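Local structure of glucose-resistance amylase regulator (Weissella paramesenteroides ATCC 33313, 4RK6) at residues 11-16 against 67-72; 17-22 against 45-50; 134-139 against 166-171. The protein binds glucose between the two lobes of a periplasmic-binding-protein-like core and, as a LacI-family regulator, probably controls transcription by binding DNA. All blocks are in the same frame, centred on the assembly; numbering follows the deposited sequence.

Contact 1. Residues 11-16 against 67-72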
ATOM      1  N   ARG A  11      26.098 -12.617  -4.546  1.00 59.80           N
ATOM      2  CA  ARG A  11      25.886 -11.149  -4.375  1.00 43.32           C
ATOM      3  C   ARG A  11      24.391 -10.820  -4.243  1.00 41.42           C
ATOM      4  O   ARG A  11      23.798 -10.122  -5.071  1.00 34.23           O
ATOM      5  CB  ARG A  11      26.543 -10.403  -5.543  1.00 81.35           C
ATOM      6  CG  ARG A  11      27.145  -9.065  -5.158  1.00 99.94           C
ATOM      7  CD  ARG A  11      28.233  -8.633  -6.128  1.00 84.16           C
ATOM      8  NE  ARG A  11      28.740  -7.305  -5.784  1.00 77.27           N
ATOM      9  CZ  ARG A  11      29.586  -7.040  -4.786  1.00103.64           C
ATOM     10  NH1 ARG A  11      29.967  -5.785  -4.567  1.00 66.62           N
ATOM     11  NH2 ARG A  11      30.056  -8.008  -3.998  1.00 59.00           N
ATOM     12  N   VAL A  12      23.792 -11.325  -3.162  1.00 30.76           N
ATOM     13  CA  VAL A  12      22.378 -11.136  -2.879  1.00 28.70           C
ATOM     14  C   VAL A  12      22.194 -10.753  -1.410  1.00 24.51           C
ATOM     15  O   VAL A  12      22.962 -11.225  -0.582  1.00 27.88           O
ATOM     16  CB  VAL A  12      21.580 -12.419  -3.166  1.00 48.72           C
ATOM     17  CG1 VAL A  12      20.122 -12.251  -2.764  1.00 30.24           C
ATOM     18  CG2 VAL A  12      21.697 -12.784  -4.635  1.00 56.77           C
ATOM     19  N   VAL A  13      21.229  -9.865  -1.149  1.00 25.77           N
ATOM     20  CA  VAL A  13      20.749  -9.546   0.209  1.00 24.22           C
ATOM     21  C   VAL A  13      19.267  -9.851   0.324  1.00 32.70           C
ATOM     22  O   VAL A  13      18.518  -9.781  -0.656  1.00 29.96           O
ATOM     23  CB  VAL A  13      21.022  -8.084   0.637  1.00 24.60           C
ATOM     24  CG1 VAL A  13      22.528  -7.822   0.620  1.00 25.80           C
ATOM     25  CG2 VAL A  13      20.256  -7.089  -0.209  1.00 31.35           C
ATOM     26  N   GLY A  14      18.835 -10.198   1.530  1.00 24.87           N
ATOM     27  CA  GLY A  14      17.436 -10.531   1.771  1.00 27.20           C
ATOM     28  C   GLY A  14      16.775  -9.500   2.640  1.00 23.76           C
ATOM     29  O   GLY A  14      17.430  -8.829   3.441  1.00 24.71           O
ATOM     30  N   VAL A  15      15.469  -9.350   2.490  1.00 23.03           N
ATOM     31  CA  VAL A  15      14.698  -8.453   3.350  1.00 24.03           C
ATOM     32  C   VAL A  15      13.510  -9.249   3.831  1.00 27.76           C
ATOM     33  O   VAL A  15      12.868  -9.912   3.034  1.00 28.45           O
ATOM     34  CB  VAL A  15      14.192  -7.207   2.607  1.00 32.29           C
ATOM     35  CG1 VAL A  15      13.541  -6.222   3.571  1.00 29.54           C
ATOM     36  CG2 VAL A  15      15.323  -6.539   1.865  1.00 57.83           C
ATOM     37  N   VAL A  16      13.263  -9.202   5.131  1.00 24.44           N
ATOM     38  CA  VAL A  16      12.172  -9.956   5.746  1.00 27.71           C
ATOM     39  C   VAL A  16      11.124  -8.928   6.136  1.00 23.48           C
ATOM     40  O   VAL A  16      11.369  -8.030   6.937  1.00 28.48           O
ATOM     41  CB  VAL A  16      12.638 -10.790   6.964  1.00 29.84           C
ATOM     42  CG1 VAL A  16      11.464 -11.533   7.604  1.00 29.75           C
ATOM     43  CG2 VAL A  16      13.689 -11.800   6.557  1.00 27.68           C
ATOM     44  N   VAL A  67      22.558 -15.495   0.985  1.00 35.82           N
ATOM     45  CA  VAL A  67      22.499 -14.044   1.140  1.00 36.28           C
ATOM     46  C   VAL A  67      23.693 -13.567   1.969  1.00 29.98           C
ATOM     47  O   VAL A  67      24.183 -14.284   2.851  1.00 29.95           O
ATOM     48  CB  VAL A  67      21.161 -13.565   1.735  1.00 31.96           C
ATOM     49  CG1 VAL A  67      19.997 -13.981   0.838  1.00 31.50           C
ATOM     50  CG2 VAL A  67      20.968 -14.090   3.152  1.00 30.01           C
ATOM     51  N   GLY A  68      24.194 -12.384   1.642  1.00 27.75           N
ATOM     52  CA  GLY A  68      25.272 -11.776   2.411  1.00 29.81           C
ATOM     53  C   GLY A  68      24.766 -11.044   3.646  1.00 26.75           C
ATOM     54  O   GLY A  68      25.515 -10.823   4.600  1.00 25.35           O
ATOM     55  N   ALA A  69      23.501 -10.639   3.603  1.00 25.54           N
ATOM     56  CA  ALA A  69      22.903  -9.812   4.640  1.00 20.67           C
ATOM     57  C   ALA A  69      21.426 -10.009   4.619  1.00 26.44           C
ATOM     58  O   ALA A  69      20.859 -10.314   3.575  1.00 24.61           O
ATOM     59  CB  ALA A  69      23.225  -8.342   4.431  1.00 26.16           C
ATOM     60  N   VAL A  70      20.801  -9.802   5.775  1.00 20.64           N
ATOM     61  CA  VAL A  70      19.357  -9.886   5.906  1.00 23.17           C
ATOM     62  C   VAL A  70      18.930  -8.660   6.645  1.00 24.85           C
ATOM     63  O   VAL A  70      19.437  -8.376   7.717  1.00 25.35           O
ATOM     64  CB  VAL A  70      18.914 -11.139   6.684  1.00 21.24           C
ATOM     65  CG1 VAL A  70      17.406 -11.113   6.926  1.00 25.60           C
ATOM     66  CG2 VAL A  70      19.330 -12.390   5.930  1.00 23.31           C
ATOM     67  N   PHE A  71      17.994  -7.932   6.057  1.00 19.56           N
ATOM     68  CA  PHE A  71      17.441  -6.752   6.634  1.00 21.04           C
ATOM     69  C   PHE A  71      16.102  -7.092   7.240  1.00 25.98           C
ATOM     70  O   PHE A  71      15.244  -7.635   6.558  1.00 26.47           O
ATOM     71  CB  PHE A  71      17.316  -5.669   5.573  1.00 25.65           C
ATOM     72  CG  PHE A  71      18.656  -5.250   5.043  1.00 22.26           C
ATOM     73  CD1 PHE A  71      19.498  -4.477   5.833  1.00 26.51           C
ATOM     74  CD2 PHE A  71      19.128  -5.726   3.840  1.00 26.70           C
ATOM     75  CE1 PHE A  71      20.763  -4.130   5.391  1.00 26.02           C
ATOM     76  CE2 PHE A  71      20.387  -5.376   3.391  1.00 26.46           C
ATOM     77  CZ  PHE A  71      21.207  -4.581   4.171  1.00 26.37           C
HETATM   78  N   MSE A  72      15.939  -6.769   8.519  1.00 23.66           N
HETATM   79  CA  MSE A  72      14.710  -7.069   9.261  0.50 19.61           C
HETATM   80  C   MSE A  72      13.898  -5.817   9.473  1.00 26.23           C
HETATM   81  O   MSE A  72      14.406  -4.843  10.004  1.00 26.97           O
HETATM   82  CB  MSE A  72      15.103  -7.621  10.630  0.50 23.54           C
HETATM   83  CG  MSE A  72      16.089  -8.764  10.484  0.50 24.11           C
HETATM   84 SE   MSE A  72      15.136 -10.378   9.872  0.50 22.48          SE
HETATM   85  CE  MSE A  72      16.601 -11.657  10.153  0.50 26.06           C
TER
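With CG anti to its carbonyl carbon (chi1 -64°), Phe71 lays its ring back along the neighbouring strand, so that the ring edge meets Val13: CE2 lies 3.9 Å from Val13 CB, and Val13 CG2 sits in the ring plane. On the other side of the sheet Val16 holds CG1 anti to its backbone N (chi1 178°), which leaves CG2 to meet Val70 CG1 at 3.8 Å and the selenium of Met72, a selenomethionine that runs alongside it. Val12 CG1 touches Val67 CG1 on that side too. The strands 12-16 and 69-72 are parallel neighbours, their axes 21° apart and 4.5 Å at closest approach. Gly14 brings no side chain, and both its N and its O bond to 67-72: N donates to Ala69 O, and O accepts from Phe71 N at 2.8 Å. Val16 N continues the pattern to Phe71 O at 2.9 Å, nearly straight, while Gly68 N reaches Val12 O, again almost straight. Helix 244-257 packs on the face of Val13 and Phe71 through Phe255, Ala251 and Met252; strands 42-48 and 91-95 flank the pair. Ala69 N is buried without a partner in the model. The chemistry is that of a Rossmann-like sheet interior: backbone bonds supply the polar pairing, and aliphatic and aromatic groups make both faces apolar.

Contact 2. Residues 17-22 against 45-50. With GLC (alpha-D-glucopyranose), chain C.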
ATOM      1  N   VAL A  17       9.947  -9.073   5.533  1.00 29.05           N
ATOM      2  CA  VAL A  17       8.817  -8.161   5.716  1.00 25.63           C
ATOM      3  C   VAL A  17       7.677  -8.915   6.422  1.00 28.11           C
ATOM      4  O   VAL A  17       7.381 -10.054   6.070  1.00 32.26           O
ATOM      5  CB  VAL A  17       8.304  -7.665   4.352  1.00 30.94           C
ATOM      6  CG1 VAL A  17       7.198  -6.629   4.508  1.00 48.04           C
ATOM      7  CG2 VAL A  17       9.462  -7.099   3.531  1.00 36.82           C
ATOM      8  N   PRO A  18       7.062  -8.297   7.427  1.00 30.53           N
ATOM      9  CA  PRO A  18       5.897  -8.959   8.041  1.00 46.44           C
ATOM     10  C   PRO A  18       4.712  -9.054   7.077  1.00 48.86           C
ATOM     11  O   PRO A  18       4.519  -8.170   6.235  1.00 40.60           O
ATOM     12  CB  PRO A  18       5.551  -8.060   9.235  1.00 45.63           C
ATOM     13  CG  PRO A  18       6.188  -6.746   8.962  1.00 55.40           C
ATOM     14  CD  PRO A  18       7.302  -6.947   7.972  1.00 33.17           C
ATOM     15  N   LEU A  19       3.932 -10.127   7.178  1.00 48.56           N
ATOM     16  CA  LEU A  19       2.725 -10.248   6.349  1.00 53.45           C
ATOM     17  C   LEU A  19       1.784  -9.057   6.563  1.00 56.79           C
ATOM     18  O   LEU A  19       1.207  -8.534   5.609  1.00 50.64           O
ATOM     19  CB  LEU A  19       1.977 -11.556   6.625  1.00 54.96           C
ATOM     20  CG  LEU A  19       2.146 -12.702   5.617  1.00 58.24           C
ATOM     21  CD1 LEU A  19       1.103 -13.763   5.931  1.00105.51           C
ATOM     22  CD2 LEU A  19       2.023 -12.249   4.165  1.00 56.37           C
ATOM     23  N   ILE A  20       1.656  -8.630   7.816  1.00 57.41           N
ATOM     24  CA  ILE A  20       0.818  -7.492   8.190  1.00 72.28           C
ATOM     25  C   ILE A  20       1.684  -6.242   8.375  1.00 58.27           C
ATOM     26  O   ILE A  20       2.354  -6.084   9.402  1.00 72.35           O
ATOM     27  CB  ILE A  20       0.050  -7.788   9.500  1.00100.38           C
ATOM     28  CG1 ILE A  20      -0.796  -9.062   9.354  1.00 77.10           C
ATOM     29  CG2 ILE A  20      -0.827  -6.602   9.891  1.00 87.75           C
ATOM     30  CD1 ILE A  20      -1.168  -9.702  10.675  1.00 95.06           C
ATOM     31  N   HIS A  21       1.661  -5.347   7.392  1.00 61.85           N
ATOM     32  CA  HIS A  21       2.513  -4.156   7.427  1.00 86.62           C
ATOM     33  C   HIS A  21       1.802  -2.926   6.881  1.00102.29           C
ATOM     34  O   HIS A  21       0.997  -3.032   5.952  1.00 67.84           O
ATOM     35  CB  HIS A  21       3.800  -4.402   6.624  1.00 66.87           C
ATOM     36  CG  HIS A  21       3.562  -4.790   5.192  1.00145.43           C
ATOM     37  ND1 HIS A  21       3.128  -6.047   4.824  1.00 94.65           N
ATOM     38  CD2 HIS A  21       3.706  -4.091   4.040  1.00 67.33           C
ATOM     39  CE1 HIS A  21       3.013  -6.104   3.508  1.00 92.53           C
ATOM     40  NE2 HIS A  21       3.360  -4.931   3.009  1.00 62.88           N
ATOM     41  N   THR A  22       2.108  -1.764   7.465  1.00 86.80           N
ATOM     42  CA  THR A  22       1.760  -0.475   6.863  1.00 71.77           C
ATOM     43  C   THR A  22       2.501  -0.402   5.514  1.00 58.16           C
ATOM     44  O   THR A  22       3.383  -1.237   5.225  1.00 53.15           O
ATOM     45  CB  THR A  22       2.168   0.728   7.776  1.00 82.16           C
ATOM     46  OG1 THR A  22       1.538   0.638   9.067  1.00 45.02           O
ATOM     47  CG2 THR A  22       1.787   2.067   7.163  1.00 90.45           C
ATOM     48  N   ILE A  45      13.059 -10.530  -1.519  1.00 23.17           N
ATOM     49  CA  ILE A  45      12.075 -10.138  -0.532  1.00 26.48           C
ATOM     50  C   ILE A  45      11.276 -11.381  -0.114  1.00 26.78           C
ATOM     51  O   ILE A  45      10.820 -12.159  -0.959  1.00 28.11           O
ATOM     52  CB  ILE A  45      11.116  -9.072  -1.086  1.00 32.28           C
ATOM     53  CG1 ILE A  45      11.881  -7.870  -1.652  1.00 46.06           C
ATOM     54  CG2 ILE A  45      10.111  -8.656  -0.033  1.00 30.86           C
ATOM     55  CD1 ILE A  45      12.634  -7.063  -0.623  1.00 69.31           C
ATOM     56  N   THR A  46      11.133 -11.560   1.197  1.00 31.66           N
ATOM     57  CA  THR A  46      10.427 -12.695   1.747  1.00 34.05           C
ATOM     58  C   THR A  46       9.470 -12.143   2.804  1.00 31.60           C
ATOM     59  O   THR A  46       9.739 -11.118   3.426  1.00 32.40           O
ATOM     60  CB  THR A  46      11.404 -13.737   2.367  1.00 33.31           C
ATOM     61  OG1 THR A  46      12.125 -13.142   3.455  1.00 45.04           O
ATOM     62  CG2 THR A  46      12.382 -14.265   1.331  1.00 61.53           C
ATOM     63  N   TYR A  47       8.338 -12.820   2.995  1.00 36.26           N
ATOM     64  CA  TYR A  47       7.392 -12.462   4.044  1.00 32.68           C
ATOM     65  C   TYR A  47       7.483 -13.430   5.213  1.00 37.73           C
ATOM     66  O   TYR A  47       7.909 -14.589   5.068  1.00 40.08           O
ATOM     67  CB  TYR A  47       5.960 -12.394   3.509  1.00 45.66           C
ATOM     68  CG  TYR A  47       5.749 -11.237   2.570  1.00 36.35           C
ATOM     69  CD1 TYR A  47       5.545  -9.952   3.052  1.00 48.64           C
ATOM     70  CD2 TYR A  47       5.775 -11.422   1.191  1.00 80.45           C
ATOM     71  CE1 TYR A  47       5.356  -8.882   2.192  1.00 72.09           C
ATOM     72  CE2 TYR A  47       5.593 -10.355   0.322  1.00 66.09           C
ATOM     73  CZ  TYR A  47       5.381  -9.088   0.829  1.00107.80           C
ATOM     74  OH  TYR A  47       5.197  -8.021  -0.021  1.00 96.43           O
ATOM     75  N   LEU A  48       7.130 -12.920   6.383  1.00 33.92           N
ATOM     76  CA  LEU A  48       7.195 -13.688   7.620  1.00 43.47           C
ATOM     77  C   LEU A  48       5.853 -13.603   8.340  1.00 45.69           C
ATOM     78  O   LEU A  48       5.360 -12.499   8.613  1.00 43.39           O
ATOM     79  CB  LEU A  48       8.292 -13.126   8.521  1.00 39.05           C
ATOM     80  CG  LEU A  48       8.760 -14.054   9.636  1.00 38.40           C
ATOM     81  CD1 LEU A  48       9.774 -15.042   9.079  1.00 41.64           C
ATOM     82  CD2 LEU A  48       9.358 -13.239  10.765  1.00 51.28           C
ATOM     83  N   ASP A  49       5.258 -14.759   8.635  1.00 45.13           N
ATOM     84  CA  ASP A  49       4.021 -14.794   9.434  1.00 56.71           C
ATOM     85  C   ASP A  49       4.350 -15.152  10.892  1.00 56.68           C
ATOM     86  O   ASP A  49       5.521 -15.127  11.280  1.00 40.63           O
ATOM     87  CB  ASP A  49       2.938 -15.699   8.798  1.00 43.82           C
ATOM     88  CG  ASP A  49       3.327 -17.169   8.718  1.00 52.14           C
ATOM     89  OD1 ASP A  49       4.311 -17.612   9.352  1.00 38.72           O
ATOM     90  OD2 ASP A  49       2.612 -17.905   8.003  1.00 53.33           O
ATOM     91  N   GLU A  50       3.336 -15.463  11.695  1.00 61.97           N
ATOM     92  CA  GLU A  50       3.522 -15.678  13.135  1.00 57.27           C
ATOM     93  C   GLU A  50       3.729 -17.154  13.506  1.00 44.14           C
ATOM     94  O   GLU A  50       3.744 -17.500  14.683  1.00 58.27           O
ATOM     95  CB  GLU A  50       2.314 -15.107  13.897  1.00 73.27           C
ATOM     96  CG  GLU A  50       2.643 -14.558  15.279  1.00106.54           C
ATOM     97  CD  GLU A  50       3.404 -13.249  15.224  1.00114.68           C
ATOM     98  OE1 GLU A  50       2.894 -12.290  14.608  1.00101.20           O
ATOM     99  OE2 GLU A  50       4.508 -13.179  15.804  1.00111.93           O
TER
HETATM  100  C1  GLC C 401       6.307   0.017  12.217  1.00 48.41           C
HETATM  101  C2  GLC C 401       7.543   0.915  12.184  1.00 29.09           C
HETATM  102  C3  GLC C 401       7.263   2.332  12.642  1.00 25.54           C
HETATM  103  C4  GLC C 401       5.997   2.853  11.956  1.00 19.81           C
HETATM  104  C5  GLC C 401       4.838   1.937  12.353  1.00 28.21           C
HETATM  105  C6  GLC C 401       3.527   2.364  11.696  1.00 23.10           C
HETATM  106  O1  GLC C 401       6.165  -0.419  13.514  1.00 33.22           O
HETATM  107  O2  GLC C 401       8.568   0.392  13.027  1.00 30.58           O
HETATM  108  O3  GLC C 401       8.401   3.093  12.252  1.00 25.92           O
HETATM  109  O4  GLC C 401       5.775   4.184  12.313  1.00 22.26           O
HETATM  110  O5  GLC C 401       5.070   0.629  11.899  1.00 30.84           O
HETATM  111  O6  GLC C 401       3.616   2.305  10.307  1.00 26.12           O
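Val17 and Tyr47 run alongside each other on one face of the sheet, Val17 CG1 3.7 Å from Tyr47 CE1. Val17 CG2 reaches Ile45 CG2 at 3.9 Å. Leu19 crosses the tyrosine at about a right angle, CD2 near Tyr47 CB and CD1 beside Asp49 CB. His21 CG stands between its backbone N and carbonyl carbon (chi1 57°), folding the imidazole back over Val17, whose CG1 lies 4.1 Å from the ring plane, over its centre. The imidazole is nearly parallel to the Tyr47 ring (28°) but displaced, centroids 6.0 Å apart, so little ring area faces ring. Weak bonds from His21 ND1 to Pro18 O and Leu19 O tie it back to the loop that follows the strand. Behind these side chains the parallel backbones pair: Val17 N donates to Thr46 O, Leu48 N to Val17 O, and Leu19 N to Leu48 O at 3.1 Å from above the carbonyl plane. Thr22 OG1 lies 2.9 Å from O6 of the bound glucose. The pair closes the beta-alpha-beta unit of strand 12-18, helix 24-39 and strand 42-48; helices 24-39 and 52-64 pack on its two faces, and Ile45 and Tyr47 meet Ile45 of the second subunit.

Contact 3. Residues 134-139 against 166-171. With GLC (alpha-D-glucopyranose), chain C.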
ATOM      1  N   ASP A 134      -1.204   1.517  17.995  1.00 21.16           N
ATOM      2  CA  ASP A 134      -0.562   0.404  18.686  1.00 19.88           C
ATOM      3  C   ASP A 134      -0.036   0.890  20.049  1.00 27.49           C
ATOM      4  O   ASP A 134       1.049   1.446  20.149  1.00 25.24           O
ATOM      5  CB  ASP A 134       0.516  -0.222  17.798  1.00 24.88           C
ATOM      6  CG  ASP A 134       1.101  -1.489  18.395  1.00 37.51           C
ATOM      7  OD1 ASP A 134       0.769  -1.812  19.541  1.00 30.46           O
ATOM      8  OD2 ASP A 134       1.880  -2.170  17.713  1.00 41.64           O
ATOM      9  N   THR A 135      -0.852   0.693  21.089  1.00 23.36           N
ATOM     10  CA  THR A 135      -0.565   1.227  22.430  1.00 22.80           C
ATOM     11  C   THR A 135      -0.504   0.127  23.493  1.00 27.63           C
ATOM     12  O   THR A 135      -0.365   0.426  24.673  1.00 31.03           O
ATOM     13  CB  THR A 135      -1.618   2.247  22.896  1.00 26.12           C
ATOM     14  OG1 THR A 135      -2.858   1.588  23.180  1.00 25.80           O
ATOM     15  CG2 THR A 135      -1.864   3.334  21.866  1.00 25.67           C
ATOM     16  N   LYS A 136      -0.619  -1.124  23.073  1.00 26.29           N
ATOM     17  CA  LYS A 136      -0.712  -2.250  24.010  1.00 32.39           C
ATOM     18  C   LYS A 136       0.617  -2.613  24.671  1.00 34.22           C
ATOM     19  O   LYS A 136       1.700  -2.411  24.107  1.00 25.90           O
ATOM     20  CB  LYS A 136      -1.258  -3.490  23.304  1.00 35.44           C
ATOM     21  CG  LYS A 136      -0.399  -4.035  22.169  1.00 37.94           C
ATOM     22  CD  LYS A 136      -1.112  -5.158  21.421  1.00 38.41           C
ATOM     23  CE  LYS A 136      -0.202  -5.841  20.406  1.00 36.12           C
ATOM     24  NZ  LYS A 136       0.204  -4.958  19.269  1.00 33.70           N
ATOM     25  N   LEU A 137       0.504  -3.167  25.874  1.00 28.09           N
ATOM     26  CA  LEU A 137       1.617  -3.815  26.567  1.00 28.58           C
ATOM     27  C   LEU A 137       1.642  -5.301  26.200  1.00 27.04           C
ATOM     28  O   LEU A 137       0.584  -5.915  26.008  1.00 32.81           O
ATOM     29  CB  LEU A 137       1.433  -3.646  28.081  1.00 28.00           C
ATOM     30  CG  LEU A 137       1.480  -2.202  28.575  1.00 26.52           C
ATOM     31  CD1 LEU A 137       0.836  -2.031  29.953  1.00 35.96           C
ATOM     32  CD2 LEU A 137       2.921  -1.725  28.597  1.00 34.68           C
ATOM     33  N   THR A 138       2.834  -5.886  26.089  1.00 29.23           N
ATOM     34  CA  THR A 138       2.959  -7.295  25.756  1.00 30.03           C
ATOM     35  C   THR A 138       4.081  -7.948  26.544  1.00 30.53           C
ATOM     36  O   THR A 138       4.860  -7.275  27.220  1.00 32.47           O
ATOM     37  CB  THR A 138       3.271  -7.515  24.263  1.00 33.17           C
ATOM     38  OG1 THR A 138       4.589  -7.043  23.987  1.00 34.67           O
ATOM     39  CG2 THR A 138       2.258  -6.786  23.372  1.00 36.81           C
ATOM     40  N   THR A 139       4.174  -9.267  26.423  1.00 31.82           N
ATOM     41  CA  THR A 139       5.256 -10.008  27.068  1.00 33.03           C
ATOM     42  C   THR A 139       6.617  -9.789  26.432  1.00 31.34           C
ATOM     43  O   THR A 139       7.621  -9.658  27.150  1.00 33.29           O
ATOM     44  CB  THR A 139       4.938 -11.516  27.121  1.00 36.58           C
ATOM     45  OG1 THR A 139       3.723 -11.698  27.849  1.00 34.79           O
ATOM     46  CG2 THR A 139       6.049 -12.295  27.807  1.00 44.27           C
ATOM     47  N   TYR A 166      -5.517   4.397  23.447  1.00 23.13           N
ATOM     48  CA  TYR A 166      -6.420   3.412  22.847  1.00 23.24           C
ATOM     49  C   TYR A 166      -5.783   2.649  21.734  1.00 26.38           C
ATOM     50  O   TYR A 166      -5.204   3.247  20.835  1.00 22.90           O
ATOM     51  CB  TYR A 166      -7.681   4.067  22.279  1.00 21.79           C
ATOM     52  CG  TYR A 166      -8.672   3.069  21.718  1.00 20.35           C
ATOM     53  CD1 TYR A 166      -8.557   2.600  20.410  1.00 19.53           C
ATOM     54  CD2 TYR A 166      -9.697   2.541  22.518  1.00 27.57           C
ATOM     55  CE1 TYR A 166      -9.440   1.676  19.899  1.00 27.50           C
ATOM     56  CE2 TYR A 166     -10.599   1.612  22.006  1.00 29.35           C
ATOM     57  CZ  TYR A 166     -10.454   1.185  20.694  1.00 32.29           C
ATOM     58  OH  TYR A 166     -11.301   0.279  20.132  1.00 30.24           O
ATOM     59  N   GLY A 167      -5.935   1.325  21.776  1.00 24.09           N
ATOM     60  CA  GLY A 167      -5.717   0.502  20.590  1.00 20.25           C
ATOM     61  C   GLY A 167      -4.600  -0.515  20.668  1.00 21.36           C
ATOM     62  O   GLY A 167      -3.648  -0.368  21.447  1.00 24.52           O
ATOM     63  N   ASN A 168      -4.727  -1.527  19.817  1.00 23.36           N
ATOM     64  CA  ASN A 168      -3.783  -2.652  19.714  1.00 25.56           C
ATOM     65  C   ASN A 168      -3.028  -2.755  18.400  1.00 27.15           C
ATOM     66  O   ASN A 168      -2.217  -3.660  18.243  1.00 27.86           O
ATOM     67  CB  ASN A 168      -4.550  -3.955  19.900  1.00 26.33           C
ATOM     68  CG  ASN A 168      -5.175  -4.045  21.264  1.00 43.16           C
ATOM     69  OD1 ASN A 168      -4.524  -3.741  22.252  1.00 33.45           O
ATOM     70  ND2 ASN A 168      -6.450  -4.423  21.325  1.00 37.68           N
ATOM     71  N   ASP A 169      -3.303  -1.867  17.443  1.00 25.40           N
ATOM     72  CA  ASP A 169      -2.623  -1.974  16.157  1.00 21.75           C
ATOM     73  C   ASP A 169      -2.732  -0.673  15.374  1.00 20.63           C
ATOM     74  O   ASP A 169      -3.392   0.266  15.823  1.00 22.54           O
ATOM     75  CB  ASP A 169      -3.150  -3.178  15.361  1.00 25.28           C
ATOM     76  CG  ASP A 169      -4.587  -3.026  14.892  1.00 31.05           C
ATOM     77  OD1 ASP A 169      -5.042  -1.912  14.565  1.00 25.65           O
ATOM     78  OD2 ASP A 169      -5.256  -4.078  14.791  1.00 37.74           O
ATOM     79  N   HIS A 170      -2.094  -0.642  14.200  1.00 22.10           N
ATOM     80  CA  HIS A 170      -1.954   0.600  13.424  1.00 21.53           C
ATOM     81  C   HIS A 170      -3.025   0.724  12.334  1.00 25.21           C
ATOM     82  O   HIS A 170      -2.808   1.428  11.340  1.00 24.65           O
ATOM     83  CB  HIS A 170      -0.598   0.613  12.705  1.00 26.43           C
ATOM     84  CG  HIS A 170       0.582   0.615  13.608  1.00 22.64           C
ATOM     85  ND1 HIS A 170       0.880   1.667  14.448  1.00 24.42           N
ATOM     86  CD2 HIS A 170       1.585  -0.286  13.755  1.00 23.55           C
ATOM     87  CE1 HIS A 170       1.993   1.401  15.104  1.00 26.39           C
ATOM     88  NE2 HIS A 170       2.438   0.219  14.704  1.00 25.78           N
ATOM     89  N   SER A 171      -4.165   0.054  12.502  1.00 22.47           N
ATOM     90  CA  SER A 171      -5.179  -0.006  11.451  1.00 20.71           C
ATOM     91  C   SER A 171      -6.136   1.188  11.429  1.00 19.70           C
ATOM     92  O   SER A 171      -6.343   1.879  12.414  1.00 23.41           O
ATOM     93  CB  SER A 171      -5.999  -1.301  11.576  1.00 26.20           C
ATOM     94  OG  SER A 171      -6.879  -1.270  12.699  1.00 25.57           O
TER
HETATM   95  C1  GLC C 401       6.307   0.017  12.217  1.00 48.41           C
HETATM   96  C2  GLC C 401       7.543   0.915  12.184  1.00 29.09           C
HETATM   97  C3  GLC C 401       7.263   2.332  12.642  1.00 25.54           C
HETATM   98  C4  GLC C 401       5.997   2.853  11.956  1.00 19.81           C
HETATM   99  C5  GLC C 401       4.838   1.937  12.353  1.00 28.21           C
HETATM  100  C6  GLC C 401       3.527   2.364  11.696  1.00 23.10           C
HETATM  101  O1  GLC C 401       6.165  -0.419  13.514  1.00 33.22           O
HETATM  102  O2  GLC C 401       8.568   0.392  13.027  1.00 30.58           O
HETATM  103  O3  GLC C 401       8.401   3.093  12.252  1.00 25.92           O
HETATM  104  O4  GLC C 401       5.775   4.184  12.313  1.00 22.26           O
HETATM  105  O5  GLC C 401       5.070   0.629  11.899  1.00 30.84           O
HETATM  106  O6  GLC C 401       3.616   2.305  10.307  1.00 26.12           O
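The imidazole of His170 is sandwiched between protein and sugar: Asp134 CB sits on one face, 3.5 Å above the plane and offset toward the rim, while glucose C6 lies over the centre of the opposite face. The first is a CH-pi contact, Asp134 CB to ring centroid 3.7 Å and 22° off the normal. This is the pocket edge of a periplasmic-binding-protein-like lobe, where the loops after strands 129-132 and 163-166 meet behind the sugar, and His170 of the second loop touches it. Asp134 swings its carboxylate past the ring, the two planes 68° apart, with CG anti to its backbone N (chi1 -173°). Thr196 OG1, outside the loops, bonds both His170 ND1 and Asp134 N, so one hydroxyl serves both residues of the CH-pi pair.

Gly167 O joins the loops. Thr135 OG1 meets it in the carbonyl plane, on a lone pair, at 2.7 Å, and Thr135 N comes from above that plane at 3.0 Å. Gly167 turns here with a positive phi, a backbone shape that suits a residue without a side chain. Lys136 reaches over Asn168, the two side chains crossing at about a right angle. Its otherwise extended chain bends at the end to deliver NZ to Asn168 O at 2.9 Å and to Asp134 OD1 at 3.2 Å, a salt bridge in which NZ comes from above the carboxylate plane. The ammonium thereby links the two loops and probably stabilises the ionised carboxylate of Asp134. Around the histidine, Asp169 forms an Asx turn leading into helix 172-182, where Ser171 is the N-cap. Asp169 OD1 also accepts from Thr174 OG1; Ser171 N and Ser171 OG reach this same oxygen from one face of its carboxylate, the hydroxyl at 2.7 Å.

Contacts 1 and 2 share strand 12-18 and lie in one sheet, their centres 15 Å apart; contact 2 is nested along the chain inside the loop closed by contact 1. They touch directly, with Val15 O 3.0 Å from Thr46 N and Val16 CG1 3.7 Å from Leu48 CB. Contact 3 comes later in the chain, its centre 18 Å from that of contact 2 and 29 Å from that of contact 1. The glucose joins contacts 2 and 3, taking Thr22 from one and the His170 face from the other; Thr22 OG1 is 4.2 Å from His170 CB. Contact 1 stays behind the pocket, the Met72 side chain about 11 Å from the sugar.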